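PDB 6IDN: ICChI, a glycosylated chitinase from Ipomoea carnea, which probably hydrolyses chitin as a family 18 glycosyl hydrolase with a TIM-barrel fold, and has lysozyme activity as well. Local coordinates for residues 102-107 / 111-116; 66-71 / 118-123. All blocks are in the same frame, centred on the assembly; numbering follows the deposited sequence.

Contact 1. Residues 102-107 / 111-116; sequences NNFLGG and SRPLGD. With CA (calcium ion), chain F.
R112 plugs the C-terminal end of helix 90-103, its guanidinium set among the backbone carbonyls of N102, N103 and L105. NH1 of R112 donates to L105 O at 2.9 Å, coming from above the carbonyl plane with a bent N-H...O angle of 133°. Weak bonds run from NH2 to the same L105 O and from NH1 to N102 O. N103 O instead sits over the centre of the guanidinium, 3.4 Å above its plane. Such a cation would probably offset the negative end of the helix. A bend at chi3 (52°) turns the head toward these oxygens, and its rotation is fixed by a nearly straight bond from NE to G115 O (2.9 Å, 168°), across the type I turn R112-G115. N103 O also accepts from a water that in turn accepts from L114 N. Beside this polar cluster, L114 CD1 meets the edge of the F104 ring, 3.9 Å from CE1, while P113 CG lies equally far from F104 CZ. Beyond the turn, D116 OD1 binds a calcium ion (2.7 Å) together with Q108. The apolar side packs against strand 43-44 and helix 60-69: F104 touches L44, and L114 packs on L44, L60 and I64.

Contact 2. Residues 66-71 / 118-123; sequences YCKSKG and SLDGID
K68, on the last turn of helix 60-69, meets S118 and D120 where the chain enters strand 121-126 of the TIM barrel. That strand lies parallel to strand 73-80, which follows the helix, so the contact ties a helix to the approach of the next strand round the barrel. D120 and D123 belong to a segment that fits the DxxDxDxE signature of family 18. A Schellman motif closes the helix, with G71 as its C-prime residue at positive phi and G71 N bonded to K68 O (2.9 Å). The lysine sets out with CG beside its own backbone N (chi1 -65°) and bends at chi3, which carries its ammonium to the backbone of S118. On the way its chain runs antiparallel alongside the D120 side chain, CG of K68 lying 3.8 Å from D120 OD2. That carboxylate oxygen accepts from V74 N, and D120 OD1 stays 4.5 Å from K68 NZ, too far for a salt bridge. The ammonium makes a salt bridge to E117 OE2. A methionine in place of K68 would probably leave S118 O without this donor and the E117 carboxylate without this counter-charge. NZ of K68 reaches S118 O at 2.7 Å, tilted 17° from the carbonyl plane, with a C=O...N angle of 147°.

Both contacts involve the chain between helix 90-103 and strand 121-126, and both draw on helix 60-69: contact 2 directly, contact 1 through L114. Contact 1 is larger and partly buried, with an apolar side and an arginine serving main-chain carbonyls at a helix end, next to a calcium site. Contact 2 is a small surface contact carried by one lysine, without an apolar cluster. In each, a long cationic side chain is held by backbone oxygen, and each has a further partner in E117, its main-chain O for R112 (weakly) and its carboxylate for K68. The two meet directly: F104 O probably accepts from L119 N (2.9 Å), and L105 O lies 3.1 Å from S118 OG.

Contact 1. Residues 102-107 / 111-116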
loop_
_atom_site.group_PDB
_atom_site.type_symbol
_atom_site.label_atom_id
_atom_site.label_comp_id
_atom_site.label_asym_id
_atom_site.label_seq_id
_atom_site.Cartn_x
_atom_site.Cartn_y
_atom_site.Cartn_z
ATOM N N ASN A 102 -5.101 15.324 9.421
ATOM C CA ASN A 102 -5.682 15.597 10.731
ATOM C C ASN A 102 -6.096 14.324 11.447
ATOM O O ASN A 102 -6.078 14.280 12.685
ATOM C CB ASN A 102 -6.898 16.511 10.576
ATOM C CG ASN A 102 -6.525 17.932 10.228
ATOM O OD1 ASN A 102 -5.379 18.348 10.388
ATOM N ND2 ASN A 102 -7.503 18.695 9.767
ATOM N N ASN A 103 -6.510 13.299 10.702
ATOM C CA ASN A 103 -7.128 12.141 11.333
ATOM C C ASN A 103 -6.201 10.941 11.446
ATOM O O ASN A 103 -6.385 10.120 12.358
ATOM C CB ASN A 103 -8.402 11.753 10.578
ATOM C CG ASN A 103 -9.565 12.663 10.916
ATOM O OD1 ASN A 103 -10.259 12.444 11.910
ATOM N ND2 ASN A 103 -9.766 13.709 10.112
ATOM N N PHE A 104 -5.195 10.839 10.576
ATOM C CA PHE A 104 -4.322 9.670 10.538
ATOM C C PHE A 104 -2.841 10.020 10.660
ATOM O O PHE A 104 -2.061 9.193 11.143
ATOM C CB PHE A 104 -4.572 8.874 9.243
ATOM C CG PHE A 104 -5.924 8.221 9.194
ATOM C CD1 PHE A 104 -6.146 7.012 9.836
ATOM C CD2 PHE A 104 -6.978 8.819 8.528
ATOM C CE1 PHE A 104 -7.395 6.409 9.809
ATOM C CE2 PHE A 104 -8.235 8.226 8.503
ATOM C CZ PHE A 104 -8.441 7.016 9.145
ATOM N N LEU A 105 -2.433 11.214 10.247
ATOM C CA LEU A 105 -1.025 11.583 10.215
ATOM C C LEU A 105 -0.724 12.475 11.432
ATOM O O LEU A 105 -1.195 12.134 12.518
ATOM C CB LEU A 105 -0.674 12.165 8.849
ATOM C CG LEU A 105 -1.013 11.256 7.673
ATOM C CD1 LEU A 105 -0.648 12.019 6.394
ATOM C CD2 LEU A 105 -0.260 9.925 7.762
ATOM N N GLY A 106 0.007 13.578 11.306
ATOM C CA GLY A 106 0.438 14.295 12.497
ATOM C C GLY A 106 -0.453 15.415 13.002
ATOM O O GLY A 106 -0.037 16.161 13.891
ATOM N N GLY A 107 -1.663 15.568 12.471
ATOM C CA GLY A 107 -2.547 16.646 12.865
ATOM C C GLY A 107 -3.512 16.222 13.954
ATOM O O GLY A 107 -3.355 15.171 14.586
ATOM N N SER A 111 -11.922 13.614 16.434
ATOM C CA SER A 111 -11.810 12.223 16.873
ATOM C C SER A 111 -10.987 11.465 15.843
ATOM O O SER A 111 -11.432 11.292 14.702
ATOM C CB SER A 111 -13.188 11.599 17.053
ATOM O OG SER A 111 -13.070 10.221 17.365
ATOM N N ARG A 112 -9.794 11.021 16.237
ATOM C CA ARG A 112 -8.934 10.261 15.333
ATOM C C ARG A 112 -9.307 8.786 15.396
ATOM O O ARG A 112 -9.319 8.210 16.495
ATOM C CB ARG A 112 -7.474 10.457 15.692
ATOM C CG ARG A 112 -6.958 11.890 15.446
ATOM C CD ARG A 112 -5.546 12.095 15.961
ATOM N NE ARG A 112 -4.633 11.067 15.466
ATOM C CZ ARG A 112 -3.866 11.203 14.387
ATOM N NH1 ARG A 112 -3.886 12.332 13.665
ATOM N NH2 ARG A 112 -3.070 10.201 14.029
ATOM N N PRO A 113 -9.643 8.150 14.267
ATOM C CA PRO A 113 -10.196 6.786 14.315
ATOM C C PRO A 113 -9.281 5.756 14.949
ATOM O O PRO A 113 -9.783 4.811 15.566
ATOM C CB PRO A 113 -10.455 6.468 12.837
ATOM C CG PRO A 113 -10.671 7.804 12.200
ATOM C CD PRO A 113 -9.712 8.730 12.917
ATOM N N LEU A 114 -7.962 5.888 14.802
ATOM C CA LEU A 114 -7.024 4.912 15.344
ATOM C C LEU A 114 -6.230 5.463 16.525
ATOM O O LEU A 114 -5.149 4.950 16.834
ATOM C CB LEU A 114 -6.067 4.430 14.249
ATOM C CG LEU A 114 -6.718 3.981 12.941
ATOM C CD1 LEU A 114 -5.653 3.562 11.921
ATOM C CD2 LEU A 114 -7.697 2.835 13.184
ATOM N N GLY A 115 -6.737 6.505 17.188
ATOM C CA GLY A 115 -6.049 7.055 18.339
ATOM C C GLY A 115 -4.984 8.068 17.971
ATOM O O GLY A 115 -4.863 8.515 16.829
ATOM N N ASP A 116 -4.164 8.412 18.969
ATOM C CA ASP A 116 -3.267 9.556 18.835
ATOM C C ASP A 116 -2.005 9.279 18.025
ATOM O O ASP A 116 -1.420 10.230 17.492
ATOM C CB ASP A 116 -2.868 10.068 20.216
ATOM C CG ASP A 116 -3.493 11.412 20.541
ATOM O OD1 ASP A 116 -4.383 11.873 19.787
ATOM O OD2 ASP A 116 -3.112 11.995 21.573
HETATM CA CA CA F . -3.029 14.090 18.901
HETATM O O HOH W 1 -6.193 7.596 13.425
#

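Contact 2. Residues 66-71 / 118-123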
loop_
_atom_site.group_PDB
_atom_site.type_symbol
_atom_site.label_atom_id
_atom_site.label_comp_id
_atom_site.label_asym_id
_atom_site.label_seq_id
_atom_site.Cartn_x
_atom_site.Cartn_y
_atom_site.Cartn_z
ATOM N N TYR A 66 3.896 0.507 18.872
ATOM C CA TYR A 66 4.799 -0.619 19.083
ATOM C C TYR A 66 5.457 -1.040 17.773
ATOM O O TYR A 66 6.672 -1.266 17.723
ATOM C CB TYR A 66 4.040 -1.783 19.710
ATOM C CG TYR A 66 4.844 -3.058 19.768
ATOM C CD1 TYR A 66 5.804 -3.255 20.760
ATOM C CD2 TYR A 66 4.652 -4.063 18.829
ATOM C CE1 TYR A 66 6.546 -4.427 20.807
ATOM C CE2 TYR A 66 5.384 -5.238 18.873
ATOM C CZ TYR A 66 6.329 -5.413 19.866
ATOM O OH TYR A 66 7.068 -6.578 19.904
ATOM N N CYS A 67 4.671 -1.141 16.698
ATOM C CA CYS A 67 5.244 -1.450 15.390
ATOM C C CYS A 67 6.315 -0.438 15.015
ATOM O O CYS A 67 7.403 -0.805 14.564
ATOM C CB CYS A 67 4.150 -1.470 14.326
ATOM S SG CYS A 67 3.001 -2.818 14.461
ATOM N N LYS A 68 6.021 0.850 15.198
ATOM C CA LYS A 68 6.995 1.875 14.839
ATOM C C LYS A 68 8.247 1.795 15.708
ATOM O O LYS A 68 9.353 2.061 15.221
ATOM C CB LYS A 68 6.341 3.257 14.916
ATOM C CG LYS A 68 5.224 3.444 13.879
ATOM C CD LYS A 68 4.365 4.663 14.187
ATOM C CE LYS A 68 5.206 5.938 14.195
ATOM N NZ LYS A 68 4.373 7.145 14.455
ATOM N N SER A 69 8.104 1.405 16.980
ATOM C CA SER A 69 9.270 1.247 17.841
ATOM C C SER A 69 10.224 0.182 17.318
ATOM O O SER A 69 11.411 0.208 17.656
ATOM C CB SER A 69 8.839 0.910 19.272
ATOM O OG SER A 69 8.572 -0.474 19.427
ATOM N N LYS A 70 9.747 -0.735 16.479
ATOM C CA LYS A 70 10.604 -1.745 15.875
ATOM C C LYS A 70 11.150 -1.321 14.517
ATOM O O LYS A 70 11.729 -2.154 13.810
ATOM C CB LYS A 70 9.844 -3.067 15.740
ATOM C CG LYS A 70 9.372 -3.624 17.074
ATOM C CD LYS A 70 8.266 -4.654 16.897
ATOM C CE LYS A 70 8.746 -5.913 16.184
ATOM N NZ LYS A 70 9.903 -6.575 16.850
ATOM N N GLY A 71 10.981 -0.057 14.138
ATOM C CA GLY A 71 11.424 0.420 12.844
ATOM C C GLY A 71 10.502 0.098 11.694
ATOM O O GLY A 71 10.909 0.244 10.538
ATOM N N SER A 118 0.587 8.838 15.232
ATOM C CA SER A 118 0.611 9.190 13.816
ATOM C C SER A 118 1.043 8.012 12.953
ATOM O O SER A 118 1.991 7.294 13.273
ATOM C CB SER A 118 1.575 10.352 13.552
ATOM O OG SER A 118 1.562 10.727 12.161
ATOM N N LEU A 119 0.338 7.806 11.849
ATOM C CA LEU A 119 0.862 6.891 10.849
ATOM C C LEU A 119 1.972 7.576 10.050
ATOM O O LEU A 119 2.176 8.798 10.115
ATOM C CB LEU A 119 -0.252 6.411 9.910
ATOM C CG LEU A 119 -1.382 5.605 10.566
ATOM C CD1 LEU A 119 -2.335 4.991 9.538
ATOM C CD2 LEU A 119 -0.817 4.535 11.441
ATOM N N ASP A 120 2.693 6.771 9.273
ATOM C CA ASP A 120 3.859 7.255 8.545
ATOM C C ASP A 120 3.551 7.783 7.153
ATOM O O ASP A 120 4.390 8.485 6.585
ATOM C CB ASP A 120 4.901 6.147 8.448
ATOM C CG ASP A 120 5.555 5.866 9.782
ATOM O OD1 ASP A 120 6.205 6.773 10.352
ATOM O OD2 ASP A 120 5.404 4.742 10.280
ATOM N N GLY A 121 2.386 7.490 6.590
ATOM C CA GLY A 121 2.104 7.942 5.247
ATOM C C GLY A 121 0.857 7.270 4.714
ATOM O O GLY A 121 0.122 6.596 5.451
ATOM N N ILE A 122 0.671 7.444 3.405
ATOM C CA ILE A 122 -0.574 7.140 2.715
ATOM C C ILE A 122 -0.244 6.286 1.507
ATOM O O ILE A 122 0.615 6.660 0.693
ATOM C CB ILE A 122 -1.299 8.427 2.282
ATOM C CG1 ILE A 122 -1.584 9.298 3.521
ATOM C CG2 ILE A 122 -2.587 8.082 1.506
ATOM C CD1 ILE A 122 -2.490 8.636 4.552
ATOM N N ASP A 123 -0.917 5.145 1.396
ATOM C CA ASP A 123 -0.787 4.230 0.264
ATOM C C ASP A 123 -1.986 4.435 -0.657
ATOM O O ASP A 123 -3.129 4.456 -0.192
ATOM C CB ASP A 123 -0.737 2.782 0.760
ATOM C CG ASP A 123 -0.777 1.761 -0.363
ATOM O OD1 ASP A 123 0.120 1.803 -1.229
ATOM O OD2 ASP A 123 -1.683 0.897 -0.345
#